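PDB 4GQW: CBS domain-containing protein CBSX1, chloroplastic from Arabidopsis thaliana, which carries a pair of CBS domains and probably modulates thioredoxin activity in the chloroplast, perhaps in response to adenosine nucleotides. Local coordinates for residues A[41-46]-A[52-57]; A[94-99]-A[114-119]. All blocks are in the same frame, centred on the assembly; numbering follows the deposited sequence.

Contact 1: A[41-46]-A[52-57]; sequences FPVIDE and GLVSDY
Val43 N donates to Gly52 O over 2.9 Å with an almost straight N-H (176°), although the donor stands well above the carbonyl plane instead of on a lone pair. The return bond from Gly52 N to Val43 O makes this an antiparallel hydrogen-bonded pair, the nearer to the turn of two such pairs here in the β-hairpin 40-44/50-55 of the first CBS domain. The second lies at Phe41 and Val54, where Val54 N reaches Phe41 O at 2.9 Å. Between them Pro42 faces Leu53 as a non-hydrogen-bonded pair, a site where the missing proline N-H costs no bond across the hairpin; the CA atoms of Pro42 and Leu53 approach to 4.4 Å. The axes of the short segments 41-44 and 52-55 make 141°, well short of antiparallel, so the strands are twisted against each other here.

The side chains sort onto two faces. Pro42 and Leu53 share one, with Leu53 CD2 lying 3.6 Å from Pro42 CA; on this side Pro42 also packs on Leu128 and Ile131 of the second CBS domain, while Leu53 meets Pro95. Phe41, Val43 and Val54 occupy the other face, where the Phe41 ring rests against Ala29, Leu32 and Leu33 of helix 26-35. Asp56, on the helix that follows the second strand, forms a salt bridge with Arg117 of the second subunit.

Val54 CG1 sits between its own N and carbonyl carbon (chi1 65°), and from there touches two neighbours: Val43 CG2 at 3.7 Å, and Phe41 CD2 at 3.6 Å, where it meets the ring's edge in plane.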
loop_
_atom_site.group_PDB
_atom_site.type_symbol
_atom_site.label_atom_id
_atom_site.label_comp_id
_atom_site.label_asym_id
_atom_site.label_seq_id
_atom_site.Cartn_x
_atom_site.Cartn_y
_atom_site.Cartn_z
ATOM N N PHE A 41 5.117 6.189 6.702
ATOM C CA PHE A 41 4.477 7.047 7.689
ATOM C C PHE A 41 4.740 8.512 7.410
ATOM O O PHE A 41 5.663 8.862 6.672
ATOM C CB PHE A 41 4.980 6.765 9.108
ATOM C CG PHE A 41 5.823 5.541 9.236
ATOM C CD1 PHE A 41 5.278 4.371 9.728
ATOM C CD2 PHE A 41 7.169 5.569 8.911
ATOM C CE1 PHE A 41 6.048 3.247 9.872
ATOM C CE2 PHE A 41 7.943 4.445 9.047
ATOM C CZ PHE A 41 7.383 3.284 9.532
ATOM N N PRO A 42 3.921 9.382 8.012
ATOM C CA PRO A 42 4.262 10.798 8.108
ATOM C C PRO A 42 5.274 11.005 9.220
ATOM O O PRO A 42 5.282 10.259 10.197
ATOM C CB PRO A 42 2.930 11.448 8.484
ATOM C CG PRO A 42 2.202 10.384 9.207
ATOM C CD PRO A 42 2.561 9.112 8.506
ATOM N N VAL A 43 6.126 12.005 9.059
ATOM C CA VAL A 43 7.141 12.308 10.050
ATOM C C VAL A 43 6.818 13.622 10.742
ATOM O O VAL A 43 6.662 14.660 10.091
ATOM C CB VAL A 43 8.535 12.394 9.421
ATOM C CG1 VAL A 43 9.598 12.408 10.504
ATOM C CG2 VAL A 43 8.752 11.226 8.485
ATOM N N ILE A 44 6.710 13.558 12.065
ATOM C CA ILE A 44 6.401 14.718 12.884
ATOM C C ILE A 44 7.551 15.044 13.818
ATOM O O ILE A 44 8.424 14.212 14.064
ATOM C CB ILE A 44 5.183 14.460 13.776
ATOM C CG1 ILE A 44 5.480 13.299 14.728
ATOM C CG2 ILE A 44 3.959 14.176 12.932
ATOM C CD1 ILE A 44 4.404 13.039 15.743
ATOM N N ASP A 45 7.538 16.260 14.353
ATOM C CA ASP A 45 8.484 16.631 15.391
ATOM C C ASP A 45 7.896 16.339 16.768
ATOM O O ASP A 45 6.939 15.577 16.893
ATOM C CB ASP A 45 8.929 18.095 15.257
ATOM C CG ASP A 45 7.783 19.085 15.372
ATOM O OD1 ASP A 45 8.040 20.292 15.185
ATOM O OD2 ASP A 45 6.635 18.679 15.644
ATOM N N GLU A 46 8.472 16.941 17.800
ATOM C CA GLU A 46 8.041 16.672 19.166
ATOM C C GLU A 46 6.766 17.441 19.504
ATOM O O GLU A 46 6.036 17.082 20.430
ATOM C CB GLU A 46 9.158 17.017 20.152
ATOM C CG GLU A 46 10.517 16.424 19.794
ATOM C CD GLU A 46 10.520 14.910 19.775
ATOM O OE1 GLU A 46 9.677 14.298 20.462
ATOM O OE2 GLU A 46 11.370 14.327 19.070
ATOM N N GLY A 52 7.658 15.758 7.559
ATOM C CA GLY A 52 7.963 15.055 6.328
ATOM C C GLY A 52 7.124 13.825 6.051
ATOM O O GLY A 52 6.099 13.598 6.687
ATOM N N LEU A 53 7.562 13.046 5.068
ATOM C CA LEU A 53 6.975 11.748 4.774
ATOM C C LEU A 53 8.108 10.771 4.535
ATOM O O LEU A 53 9.141 11.138 3.978
ATOM C CB LEU A 53 6.111 11.801 3.515
ATOM C CG LEU A 53 4.711 12.416 3.535
ATOM C CD1 LEU A 53 3.967 11.995 2.277
ATOM C CD2 LEU A 53 3.936 12.017 4.769
ATOM N N VAL A 54 7.923 9.528 4.955
ATOM C CA VAL A 54 8.933 8.514 4.697
ATOM C C VAL A 54 8.303 7.179 4.328
ATOM O O VAL A 54 7.316 6.762 4.925
ATOM C CB VAL A 54 9.921 8.366 5.881
ATOM C CG1 VAL A 54 9.217 7.861 7.125
ATOM C CG2 VAL A 54 11.070 7.451 5.502
ATOM N N SER A 55 8.867 6.526 3.319
ATOM C CA SER A 55 8.343 5.251 2.855
ATOM C C SER A 55 9.410 4.167 2.886
ATOM O O SER A 55 10.568 4.426 3.209
ATOM C CB SER A 55 7.788 5.390 1.438
ATOM O OG SER A 55 6.713 6.312 1.410
ATOM N N ASP A 56 9.005 2.950 2.542
ATOM C CA ASP A 56 9.905 1.803 2.543
ATOM C C ASP A 56 11.077 1.953 1.575
ATOM O O ASP A 56 12.202 1.575 1.897
ATOM C CB ASP A 56 9.131 0.514 2.255
ATOM C CG ASP A 56 8.232 0.629 1.040
ATOM O OD1 ASP A 56 8.518 1.459 0.153
ATOM O OD2 ASP A 56 7.235 -0.118 0.969
ATOM N N TYR A 57 10.820 2.509 0.396
ATOM C CA TYR A 57 11.889 2.687 -0.584
ATOM C C TYR A 57 12.898 3.739 -0.131
ATOM O O TYR A 57 14.072 3.679 -0.490
ATOM C CB TYR A 57 11.335 3.014 -1.975
ATOM C CG TYR A 57 10.391 4.191 -2.023
ATOM C CD1 TYR A 57 10.870 5.487 -2.141
ATOM C CD2 TYR A 57 9.019 4.003 -1.967
ATOM C CE1 TYR A 57 10.007 6.566 -2.191
ATOM C CE2 TYR A 57 8.149 5.075 -2.018
ATOM C CZ TYR A 57 8.648 6.353 -2.129
ATOM O OH TYR A 57 7.781 7.420 -2.178
#

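Contact 2: A[94-99]-A[114-119]; sequences APLVVE and TKYRRL
Chi1 values of -47° for Leu96 and -60° for Tyr116 place the CG of each beside its own backbone N, and in this setting the two side chains meet. An extended chi2 of 174° then carries Leu96 CD1 outward to the phenol end of the ring. The two side chains cross at about a right angle, and the methyl's approach is concentrated on the hydroxyl end: Leu96 CD1 lies 3.6 Å from Tyr116 OH, 3.7 Å from CZ and 3.8 Å from CE2.

This meeting belongs to the β-α-β unit of the second CBS domain, in which strand 98-99, helix 104-113 and strand 118-122 follow one another and the two strands run parallel. Deeper in, Val98 and Leu119 also cross nearly perpendicularly, Val98 CG1 approaching Leu119 CD1 to 3.7 Å. The other methyl of the same leucine, Leu119 CD2, lies 3.7 Å from Leu96 O, so one branched side chain touches both a valine methyl and a main-chain carbonyl. Ile110 and Leu111 of helix 104-113 pack on Leu119 as well, and Ile132 of the neighbouring strand touches both Val98 and Leu119.

Within 114-119 the turn leading to the tyrosine is held by Thr114. Its OG1, also hydrogen-bonded to Ile110 O near the end of the helix, accepts from Tyr116 N at 3.2 Å, forming an ST turn, and lies at the ring edge in plane.

Not one hydrogen bond joins 94-99 to 114-119. The touching groups, which bury 223 Å², are nearly all apolar, so across these two segments the contact lacks the directional restraint of hydrogen bonds, which the strands supply just beyond, where Val98 bonds to Pro120 and Val122.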
loop_
_atom_site.group_PDB
_atom_site.type_symbol
_atom_site.label_atom_id
_atom_site.label_comp_id
_atom_site.label_asym_id
_atom_site.label_seq_id
_atom_site.Cartn_x
_atom_site.Cartn_y
_atom_site.Cartn_z
ATOM N N ALA A 94 8.286 18.112 3.862
ATOM C CA ALA A 94 7.209 19.006 3.445
ATOM C C ALA A 94 6.396 18.493 2.260
ATOM O O ALA A 94 6.516 19.005 1.150
ATOM C CB ALA A 94 7.763 20.386 3.144
ATOM N N PRO A 95 5.557 17.480 2.496
ATOM C CA PRO A 95 4.688 16.938 1.452
ATOM C C PRO A 95 3.508 17.861 1.180
ATOM O O PRO A 95 3.395 18.919 1.796
ATOM C CB PRO A 95 4.177 15.645 2.081
ATOM C CG PRO A 95 4.142 15.950 3.527
ATOM C CD PRO A 95 5.357 16.794 3.784
ATOM N N LEU A 96 2.639 17.447 0.264
ATOM C CA LEU A 96 1.415 18.178 -0.037
ATOM C C LEU A 96 0.352 17.859 1.000
ATOM O O LEU A 96 0.165 16.704 1.368
ATOM C CB LEU A 96 0.925 17.808 -1.426
ATOM C CG LEU A 96 2.065 17.858 -2.439
ATOM C CD1 LEU A 96 1.589 17.341 -3.780
ATOM C CD2 LEU A 96 2.582 19.272 -2.556
ATOM N N VAL A 97 -0.347 18.890 1.465
ATOM C CA VAL A 97 -1.158 18.774 2.670
ATOM C C VAL A 97 -2.591 19.267 2.477
ATOM O O VAL A 97 -2.840 20.184 1.696
ATOM C CB VAL A 97 -0.506 19.575 3.826
ATOM C CG1 VAL A 97 -1.238 19.339 5.124
ATOM C CG2 VAL A 97 0.956 19.195 3.985
ATOM N N VAL A 98 -3.527 18.641 3.191
ATOM C CA VAL A 98 -4.898 19.137 3.278
ATOM C C VAL A 98 -5.294 19.415 4.733
ATOM O O VAL A 98 -4.571 19.049 5.665
ATOM C CB VAL A 98 -5.897 18.142 2.664
ATOM C CG1 VAL A 98 -5.447 17.737 1.270
ATOM C CG2 VAL A 98 -6.032 16.919 3.547
ATOM N N GLU A 99 -6.440 20.067 4.920
ATOM C CA GLU A 99 -6.962 20.356 6.257
ATOM C C GLU A 99 -8.182 19.499 6.577
ATOM O O GLU A 99 -8.658 18.747 5.732
ATOM C CB GLU A 99 -7.342 21.833 6.388
ATOM C CG GLU A 99 -6.274 22.709 7.011
ATOM C CD GLU A 99 -5.171 23.054 6.040
ATOM O OE1 GLU A 99 -5.408 22.960 4.820
ATOM O OE2 GLU A 99 -4.070 23.423 6.497
ATOM N N THR A 114 -3.932 12.326 -9.626
ATOM C CA THR A 114 -2.497 12.184 -9.445
ATOM C C THR A 114 -2.130 10.760 -9.056
ATOM O O THR A 114 -2.976 9.865 -9.044
ATOM C CB THR A 114 -1.955 13.151 -8.379
ATOM O OG1 THR A 114 -2.449 12.770 -7.088
ATOM C CG2 THR A 114 -2.381 14.580 -8.683
ATOM N N LYS A 115 -0.856 10.561 -8.742
ATOM C CA LYS A 115 -0.359 9.256 -8.336
ATOM C C LYS A 115 -0.260 9.161 -6.818
ATOM O O LYS A 115 0.238 8.173 -6.282
ATOM C CB LYS A 115 1.007 8.988 -8.973
ATOM C CG LYS A 115 0.969 8.869 -10.491
ATOM C CD LYS A 115 2.366 8.925 -11.099
ATOM C CE LYS A 115 2.312 8.740 -12.611
ATOM N NZ LYS A 115 3.663 8.852 -13.225
ATOM N N TYR A 116 -0.734 10.192 -6.126
ATOM C CA TYR A 116 -0.722 10.182 -4.668
ATOM C C TYR A 116 -1.879 9.356 -4.122
ATOM O O TYR A 116 -3.027 9.542 -4.519
ATOM C CB TYR A 116 -0.790 11.603 -4.103
ATOM C CG TYR A 116 0.352 12.493 -4.530
ATOM C CD1 TYR A 116 1.576 12.449 -3.882
ATOM C CD2 TYR A 116 0.203 13.385 -5.580
ATOM C CE1 TYR A 116 2.621 13.264 -4.274
ATOM C CE2 TYR A 116 1.240 14.202 -5.978
ATOM C CZ TYR A 116 2.445 14.139 -5.323
ATOM O OH TYR A 116 3.479 14.952 -5.718
ATOM N N ARG A 117 -1.568 8.438 -3.217
ATOM C CA ARG A 117 -2.599 7.668 -2.537
ATOM C C ARG A 117 -2.882 8.230 -1.155
ATOM O O ARG A 117 -3.951 8.001 -0.596
ATOM C CB ARG A 117 -2.192 6.199 -2.412
ATOM C CG ARG A 117 -2.359 5.390 -3.680
ATOM C CD ARG A 117 -2.248 3.907 -3.372
ATOM N NE ARG A 117 -2.519 3.084 -4.544
ATOM C CZ ARG A 117 -1.612 2.324 -5.147
ATOM N NH1 ARG A 117 -0.372 2.273 -4.682
ATOM N NH2 ARG A 117 -1.948 1.610 -6.211
ATOM N N ARG A 118 -1.918 8.956 -0.597
ATOM C CA ARG A 118 -2.044 9.451 0.769
ATOM C C ARG A 118 -1.758 10.942 0.879
ATOM O O ARG A 118 -0.739 11.429 0.391
ATOM C CB ARG A 118 -1.098 8.694 1.701
ATOM C CG ARG A 118 -1.180 7.183 1.587
ATOM C CD ARG A 118 -0.310 6.511 2.633
ATOM N NE ARG A 118 0.739 5.690 2.035
ATOM C CZ ARG A 118 1.993 5.651 2.472
ATOM N NH1 ARG A 118 2.358 6.392 3.508
ATOM N NH2 ARG A 118 2.884 4.875 1.872
ATOM N N LEU A 119 -2.658 11.657 1.542
ATOM C CA LEU A 119 -2.462 13.070 1.825
ATOM C C LEU A 119 -2.571 13.338 3.318
ATOM O O LEU A 119 -3.574 13.005 3.939
ATOM C CB LEU A 119 -3.494 13.919 1.082
ATOM C CG LEU A 119 -3.369 14.030 -0.436
ATOM C CD1 LEU A 119 -4.460 14.939 -0.969
ATOM C CD2 LEU A 119 -2.001 14.561 -0.808
#

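Overall arrangement
Contact 1 is a buried hairpin of the first CBS domain, contact 2 a partly buried flank of the second; their centres lie about 13 Å apart. The chain completes one before starting the other, yet they touch where Leu53 CG meets Pro95 CG at 3.6 Å, so 94-99 passes beside the hairpin before entering its own sheet. Their chemistry differs accordingly: adjacent antiparallel strands share four main-chain bonds in contact 1, whereas contact 2 spans a helical crossover, has no hydrogen bond and relies mainly on apolar side chains, from buried Val98 and Leu119 to exposed Leu96 and Tyr116. Both contacts have a segment that reaches the subunit interface.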